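Local coordinates for protein Xaa-Pro dipeptidase (Pyrococcus horikoshii, PDB 1WY2) that probably splits dipeptides that carry proline at the C-terminal position, working as a homodimeric metallopeptidase with two divalent metal ions in each subunit, at residues Gly258-Glu263 with Glu304-Glu309; Ile267-Ile272 with Glu279-Ser284. All coordinates share one frame; numbering follows the deposited sequence. Where two conformers were deposited one is given.

Helix 261-274 of the M24 metallopeptidase domain is held at two places, about 17 Å apart between contact centres. Contact 1 fixes its start against the loop before strand 312-321; contact 2, nested in the chain between the two halves of contact 1, joins its later turns to the loop that leads into strand 286-288. The chemistry follows the setting. Near the surface, contact 1 relies on strand-like backbone bonds, with waters linking polar side chains. Contact 2 includes more buried residues and no exposed ones among those that touch, and there an arginine stacks on a phenylalanine while reaching backbone carbonyls of the loop that leads to the metal site.

Contact 1 of 2, residues Gly258-Glu263 with Glu304-Glu309; sequences GITAKE and ETVLRE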
loop_
_atom_site.group_PDB
_atom_site.type_symbol
_atom_site.label_atom_id
_atom_site.label_comp_id
_atom_site.label_asym_id
_atom_site.label_seq_id
_atom_site.Cartn_x
_atom_site.Cartn_y
_atom_site.Cartn_z
ATOM N N GLY A 258 -3.856 -26.987 -18.547
ATOM C CA GLY A 258 -3.105 -27.432 -19.709
ATOM C C GLY A 258 -2.620 -26.340 -20.643
ATOM O O GLY A 258 -1.579 -26.485 -21.279
ATOM N N ILE A 259 -3.376 -25.253 -20.742
ATOM C CA ILE A 259 -2.991 -24.144 -21.606
ATOM C C ILE A 259 -2.030 -23.249 -20.828
ATOM O O ILE A 259 -2.132 -23.143 -19.606
ATOM C CB ILE A 259 -4.230 -23.319 -22.040
ATOM C CG1 ILE A 259 -3.837 -22.304 -23.114
ATOM C CG2 ILE A 259 -4.825 -22.594 -20.838
ATOM C CD1 ILE A 259 -5.018 -21.549 -23.705
ATOM N N THR A 260 -1.085 -22.622 -21.522
ATOM C CA THR A 260 -0.146 -21.737 -20.841
ATOM C C THR A 260 -0.760 -20.350 -20.764
ATOM O O THR A 260 -1.685 -20.031 -21.511
ATOM C CB THR A 260 1.195 -21.622 -21.585
ATOM O OG1 THR A 260 0.970 -21.076 -22.889
ATOM C CG2 THR A 260 1.863 -22.984 -21.704
ATOM N N ALA A 261 -0.241 -19.530 -19.858
ATOM C CA ALA A 261 -0.737 -18.171 -19.692
ATOM C C ALA A 261 -0.575 -17.403 -21.004
ATOM O O ALA A 261 -1.445 -16.622 -21.393
ATOM C CB ALA A 261 0.024 -17.476 -18.573
ATOM N N LYS A 262 0.545 -17.635 -21.684
ATOM C CA LYS A 262 0.818 -16.970 -22.951
ATOM C C LYS A 262 -0.198 -17.368 -24.021
ATOM O O LYS A 262 -0.668 -16.521 -24.775
ATOM C CB LYS A 262 2.232 -17.304 -23.431
ATOM C CG LYS A 262 2.590 -16.682 -24.769
ATOM C CD LYS A 262 4.010 -17.033 -25.191
ATOM C CE LYS A 262 4.349 -16.389 -26.524
ATOM N NZ LYS A 262 5.760 -16.641 -26.936
ATOM N N GLU A 263 -0.535 -18.654 -24.087
ATOM C CA GLU A 263 -1.508 -19.123 -25.071
ATOM C C GLU A 263 -2.880 -18.518 -24.792
ATOM O O GLU A 263 -3.624 -18.202 -25.717
ATOM C CB GLU A 263 -1.603 -20.655 -25.052
ATOM C CG GLU A 263 -0.310 -21.352 -25.465
ATOM C CD GLU A 263 -0.401 -22.866 -25.398
ATOM O OE1 GLU A 263 -0.988 -23.391 -24.428
ATOM O OE2 GLU A 263 0.132 -23.534 -26.311
ATOM N N GLU A 304 5.029 -18.329 -19.323
ATOM C CA GLU A 304 4.787 -19.677 -19.837
ATOM C C GLU A 304 4.138 -20.627 -18.835
ATOM O O GLU A 304 4.099 -21.839 -19.060
ATOM C CB GLU A 304 6.107 -20.294 -20.313
ATOM C CG GLU A 304 6.875 -19.449 -21.321
ATOM C CD GLU A 304 6.327 -19.564 -22.732
ATOM O OE1 GLU A 304 6.757 -18.775 -23.599
ATOM O OE2 GLU A 304 5.479 -20.449 -22.977
ATOM N N THR A 305 3.630 -20.088 -17.732
ATOM C CA THR A 305 2.994 -20.921 -16.716
ATOM C C THR A 305 1.834 -21.725 -17.284
ATOM O O THR A 305 0.969 -21.184 -17.971
ATOM C CB THR A 305 2.451 -20.075 -15.549
ATOM O OG1 THR A 305 3.526 -19.357 -14.938
ATOM C CG2 THR A 305 1.788 -20.967 -14.507
ATOM N N VAL A 306 1.816 -23.021 -16.995
ATOM C CA VAL A 306 0.730 -23.870 -17.462
ATOM C C VAL A 306 -0.377 -23.760 -16.425
ATOM O O VAL A 306 -0.146 -23.965 -15.232
ATOM C CB VAL A 306 1.162 -25.346 -17.580
ATOM C CG1 VAL A 306 -0.014 -26.190 -18.041
ATOM C CG2 VAL A 306 2.316 -25.473 -18.566
ATOM N N LEU A 307 -1.577 -23.422 -16.875
ATOM C CA LEU A 307 -2.694 -23.281 -15.957
ATOM C C LEU A 307 -3.087 -24.626 -15.363
ATOM O O LEU A 307 -3.048 -25.657 -16.040
ATOM C CB LEU A 307 -3.893 -22.658 -16.675
ATOM C CG LEU A 307 -3.679 -21.273 -17.295
ATOM C CD1 LEU A 307 -5.029 -20.729 -17.746
ATOM C CD2 LEU A 307 -3.034 -20.324 -16.280
ATOM N N ARG A 308 -3.452 -24.608 -14.089
ATOM C CA ARG A 308 -3.860 -25.811 -13.383
ATOM C C ARG A 308 -5.091 -25.546 -12.535
ATOM O O ARG A 308 -5.371 -24.409 -12.145
ATOM C CB ARG A 308 -2.733 -26.325 -12.475
ATOM C CG ARG A 308 -1.367 -26.477 -13.145
ATOM C CD ARG A 308 -1.291 -27.710 -14.015
ATOM N NE ARG A 308 0.050 -27.933 -14.553
ATOM C CZ ARG A 308 0.342 -28.771 -15.544
ATOM N NH1 ARG A 308 -0.613 -29.482 -16.129
ATOM N NH2 ARG A 308 1.595 -28.885 -15.962
ATOM N N GLU A 309 -5.821 -26.616 -12.254
ATOM C CA GLU A 309 -7.023 -26.558 -11.437
ATOM C C GLU A 309 -6.673 -25.901 -10.101
ATOM O O GLU A 309 -5.683 -26.261 -9.463
ATOM C CB GLU A 309 -7.529 -27.984 -11.201
ATOM C CG GLU A 309 -8.958 -28.094 -10.721
ATOM C CD GLU A 309 -9.334 -29.527 -10.381
ATOM O OE1 GLU A 309 -8.786 -30.454 -11.018
ATOM O OE2 GLU A 309 -10.180 -29.724 -9.487
HETATM O O HOH W 1 3.278 -20.948 -24.349
HETATM O O HOH W 2 6.506 -19.372 -26.625
#
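The carbonyl oxygen of Thr305 draws in two neighbouring residues of the other segment. Ala261 N gives it a hydrogen bond of 2.8 Å, and Thr260 CA adds a CA-H...O contact at 3.1 Å. Leu307 N in turn donates to Ile259 O at 2.8 Å. The Ala261 and Leu307 bonds flank Thr260 and Val306, a single antiparallel bridge of the non-hydrogen-bonded kind; Gly258 N to Leu307 O (3.0 Å) continues the pairing. The positive phi of Gly258 (105°) would jam a side chain against the preceding carbonyl.

Next to this bridge, Ile259 CG2 lies 3.6 Å from Leu307 CD1, the two side chains side by side, and both also touch Leu264 of the helix. Toward Glu304 the contact turns polar. The Glu304 side chain folds back at chi2 (-79°), which swings its carboxylate alongside the fully extended Lys262. OE1 of Glu304 stays 4.1 Å from Lys262 NZ, beyond a salt bridge, and a water joins the pair by accepting from the lysine and donating to OE1. A second water donates to Glu304 OE2 and also bonds Thr260 OG1.

Thr260 is the N-cap as well as the bridge residue. Its N donates to Glu263 OE1 at 3.0 Å, and Glu263 N returns a bond to Thr260 OG1, whose position is less certain. This reciprocal pair is a capping box, opening helix 261-274 of the pita-bread fold of M24 peptidases directly from a beta bridge.

Contact 2 of 2, residues Ile267-Ile272 with Glu279-Ser284; sequences IARNII and EYFNHS
Ile272 and Phe281 bring the two backbones nearest, with 7.5 Å between their CA atoms, so side chains have to span the distance. The 267-272 segment is helical throughout, while 279-284 leaves a short 3-10 turn and continues as irregular loop. Phe281 points its ring at the helix, CG anti to the backbone N (chi1 175°). Arg269 lies over one face of that ring, its guanidinium nearly parallel to it, planes 13° apart, in an offset cation-pi stack with CZ 4.0 Å from the ring centroid. From the other side of the ring plane, Ile272 approaches obliquely, CD1 3.6 Å from Phe281 CD2.

The arginine chain bends at chi3 (-57°), and this turn lays the guanidinium flat on the ring with NH1 and NH2 both directed at carbonyls of the loop. NH2 donates to His283 O at 2.8 Å, nearly straight and within the guanidinium plane; NH1 makes a weak, bent bond to Phe281 O at 3.1 Å. NE forms a salt bridge with Asp265, one turn earlier in the helix. Putting an alanine at Arg269 would probably leave His283 O and Asp265 without their partner and strip one face of the Phe281 ring of its cover.

His283 is turned the other way, ND1 bonded to Ser284 O at 2.7 Å and NE2 to the hydroxyl of Tyr320, while its side chain, about 8 Å from a bound zinc ion, packs on Leu59 of the second subunit. The stack and the bond to His283 O join helix 261-274 to the loop leading to metal ligand His287 in the dinuclear site of this M24 prolidase.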
loop_
_atom_site.group_PDB
_atom_site.type_symbol
_atom_site.label_atom_id
_atom_site.label_comp_id
_atom_site.label_asym_id
_atom_site.label_seq_id
_atom_site.Cartn_x
_atom_site.Cartn_y
_atom_site.Cartn_z
ATOM N N ILE A 267 -5.269 -15.775 -27.134
ATOM C CA ILE A 267 -6.645 -15.957 -27.586
ATOM C C ILE A 267 -7.350 -14.607 -27.678
ATOM O O ILE A 267 -7.976 -14.282 -28.689
ATOM C CB ILE A 267 -7.444 -16.870 -26.623
ATOM C CG1 ILE A 267 -6.884 -18.296 -26.659
ATOM C CG2 ILE A 267 -8.919 -16.863 -27.006
ATOM C CD1 ILE A 267 -6.985 -18.970 -28.006
ATOM N N ALA A 268 -7.243 -13.818 -26.614
ATOM C CA ALA A 268 -7.870 -12.507 -26.583
ATOM C C ALA A 268 -7.129 -11.501 -27.458
ATOM O O ALA A 268 -7.747 -10.721 -28.184
ATOM C CB ALA A 268 -7.928 -11.996 -25.146
ATOM N N ARG A 269 -5.801 -11.531 -27.394
ATOM C CA ARG A 269 -4.987 -10.589 -28.153
ATOM C C ARG A 269 -5.129 -10.753 -29.661
ATOM O O ARG A 269 -5.182 -9.762 -30.386
ATOM C CB ARG A 269 -3.515 -10.710 -27.746
ATOM C CG ARG A 269 -2.655 -9.520 -28.171
ATOM C CD ARG A 269 -1.309 -9.543 -27.462
ATOM N NE ARG A 269 -1.476 -9.550 -26.008
ATOM C CZ ARG A 269 -1.737 -8.473 -25.271
ATOM N NH1 ARG A 269 -1.854 -7.280 -25.842
ATOM N NH2 ARG A 269 -1.906 -8.595 -23.960
ATOM N N ASN A 270 -5.200 -11.995 -30.133
ATOM C CA ASN A 270 -5.343 -12.238 -31.568
ATOM C C ASN A 270 -6.684 -11.733 -32.095
ATOM O O ASN A 270 -6.767 -11.239 -33.220
ATOM C CB ASN A 270 -5.181 -13.731 -31.888
ATOM C CG ASN A 270 -3.749 -14.215 -31.715
ATOM O OD1 ASN A 270 -2.801 -13.433 -31.795
ATOM N ND2 ASN A 270 -3.587 -15.514 -31.492
ATOM N N ILE A 271 -7.728 -11.856 -31.281
ATOM C CA ILE A 271 -9.058 -11.392 -31.663
ATOM C C ILE A 271 -9.039 -9.878 -31.840
ATOM O O ILE A 271 -9.501 -9.353 -32.855
ATOM C CB ILE A 271 -10.112 -11.771 -30.592
ATOM C CG1 ILE A 271 -10.416 -13.269 -30.681
ATOM C CG2 ILE A 271 -11.381 -10.949 -30.778
ATOM C CD1 ILE A 271 -11.304 -13.791 -29.574
ATOM N N ILE A 272 -8.494 -9.177 -30.851
ATOM C CA ILE A 272 -8.421 -7.723 -30.913
ATOM C C ILE A 272 -7.487 -7.254 -32.032
ATOM O O ILE A 272 -7.757 -6.252 -32.691
ATOM C CB ILE A 272 -7.959 -7.140 -29.553
ATOM C CG1 ILE A 272 -9.037 -7.414 -28.497
ATOM C CG2 ILE A 272 -7.711 -5.640 -29.674
ATOM C CD1 ILE A 272 -8.676 -6.962 -27.093
ATOM N N GLU A 279 -2.639 -2.434 -31.221
ATOM C CA GLU A 279 -1.802 -1.410 -30.608
ATOM C C GLU A 279 -2.488 -0.744 -29.415
ATOM O O GLU A 279 -1.824 -0.144 -28.561
ATOM C CB GLU A 279 -1.449 -0.351 -31.661
ATOM C CG GLU A 279 -0.747 0.887 -31.123
ATOM C CD GLU A 279 -0.639 1.995 -32.164
ATOM O OE1 GLU A 279 -0.112 3.079 -31.831
ATOM O OE2 GLU A 279 -1.083 1.783 -33.315
ATOM N N TYR A 280 -3.812 -0.867 -29.344
ATOM C CA TYR A 280 -4.575 -0.237 -28.274
ATOM C C TYR A 280 -4.950 -1.133 -27.091
ATOM O O TYR A 280 -5.630 -0.693 -26.165
ATOM C CB TYR A 280 -5.810 0.439 -28.885
ATOM C CG TYR A 280 -5.420 1.501 -29.900
ATOM C CD1 TYR A 280 -4.757 2.661 -29.500
ATOM C CD2 TYR A 280 -5.653 1.317 -31.265
ATOM C CE1 TYR A 280 -4.329 3.610 -30.432
ATOM C CE2 TYR A 280 -5.226 2.264 -32.208
ATOM C CZ TYR A 280 -4.564 3.404 -31.779
ATOM O OH TYR A 280 -4.123 4.337 -32.694
ATOM N N PHE A 281 -4.505 -2.387 -27.132
ATOM C CA PHE A 281 -4.714 -3.352 -26.047
ATOM C C PHE A 281 -3.298 -3.365 -25.474
ATOM O O PHE A 281 -2.505 -4.260 -25.760
ATOM C CB PHE A 281 -5.103 -4.721 -26.634
ATOM C CG PHE A 281 -5.223 -5.835 -25.613
ATOM C CD1 PHE A 281 -5.280 -5.568 -24.247
ATOM C CD2 PHE A 281 -5.283 -7.162 -26.036
ATOM C CE1 PHE A 281 -5.395 -6.612 -23.317
ATOM C CE2 PHE A 281 -5.397 -8.213 -25.120
ATOM C CZ PHE A 281 -5.453 -7.934 -23.756
ATOM N N ASN A 282 -2.989 -2.340 -24.678
ATOM C CA ASN A 282 -1.647 -2.145 -24.129
ATOM C C ASN A 282 -1.262 -2.728 -22.773
ATOM O O ASN A 282 -0.413 -2.171 -22.077
ATOM C CB ASN A 282 -1.328 -0.650 -24.116
ATOM C CG ASN A 282 -2.386 0.160 -23.396
ATOM O OD1 ASN A 282 -3.118 -0.364 -22.558
ATOM N ND2 ASN A 282 -2.460 1.448 -23.708
ATOM N N HIS A 283 -1.875 -3.838 -22.390
ATOM C CA HIS A 283 -1.525 -4.482 -21.133
ATOM C C HIS A 283 -1.799 -5.970 -21.247
ATOM O O HIS A 283 -2.374 -6.420 -22.234
ATOM C CB HIS A 283 -2.288 -3.860 -19.947
ATOM C CG HIS A 283 -3.781 -3.906 -20.070
ATOM N ND1 HIS A 283 -4.505 -5.075 -19.965
ATOM C CD2 HIS A 283 -4.688 -2.915 -20.242
ATOM C CE1 HIS A 283 -5.795 -4.802 -20.064
ATOM N NE2 HIS A 283 -5.932 -3.498 -20.234
ATOM N N SER A 284 -1.362 -6.732 -20.252
ATOM C CA SER A 284 -1.561 -8.174 -20.250
ATOM C C SER A 284 -3.040 -8.513 -20.114
ATOM O O SER A 284 -3.838 -7.687 -19.674
ATOM C CB SER A 284 -0.784 -8.804 -19.092
ATOM O OG SER A 284 -1.214 -8.275 -17.852
#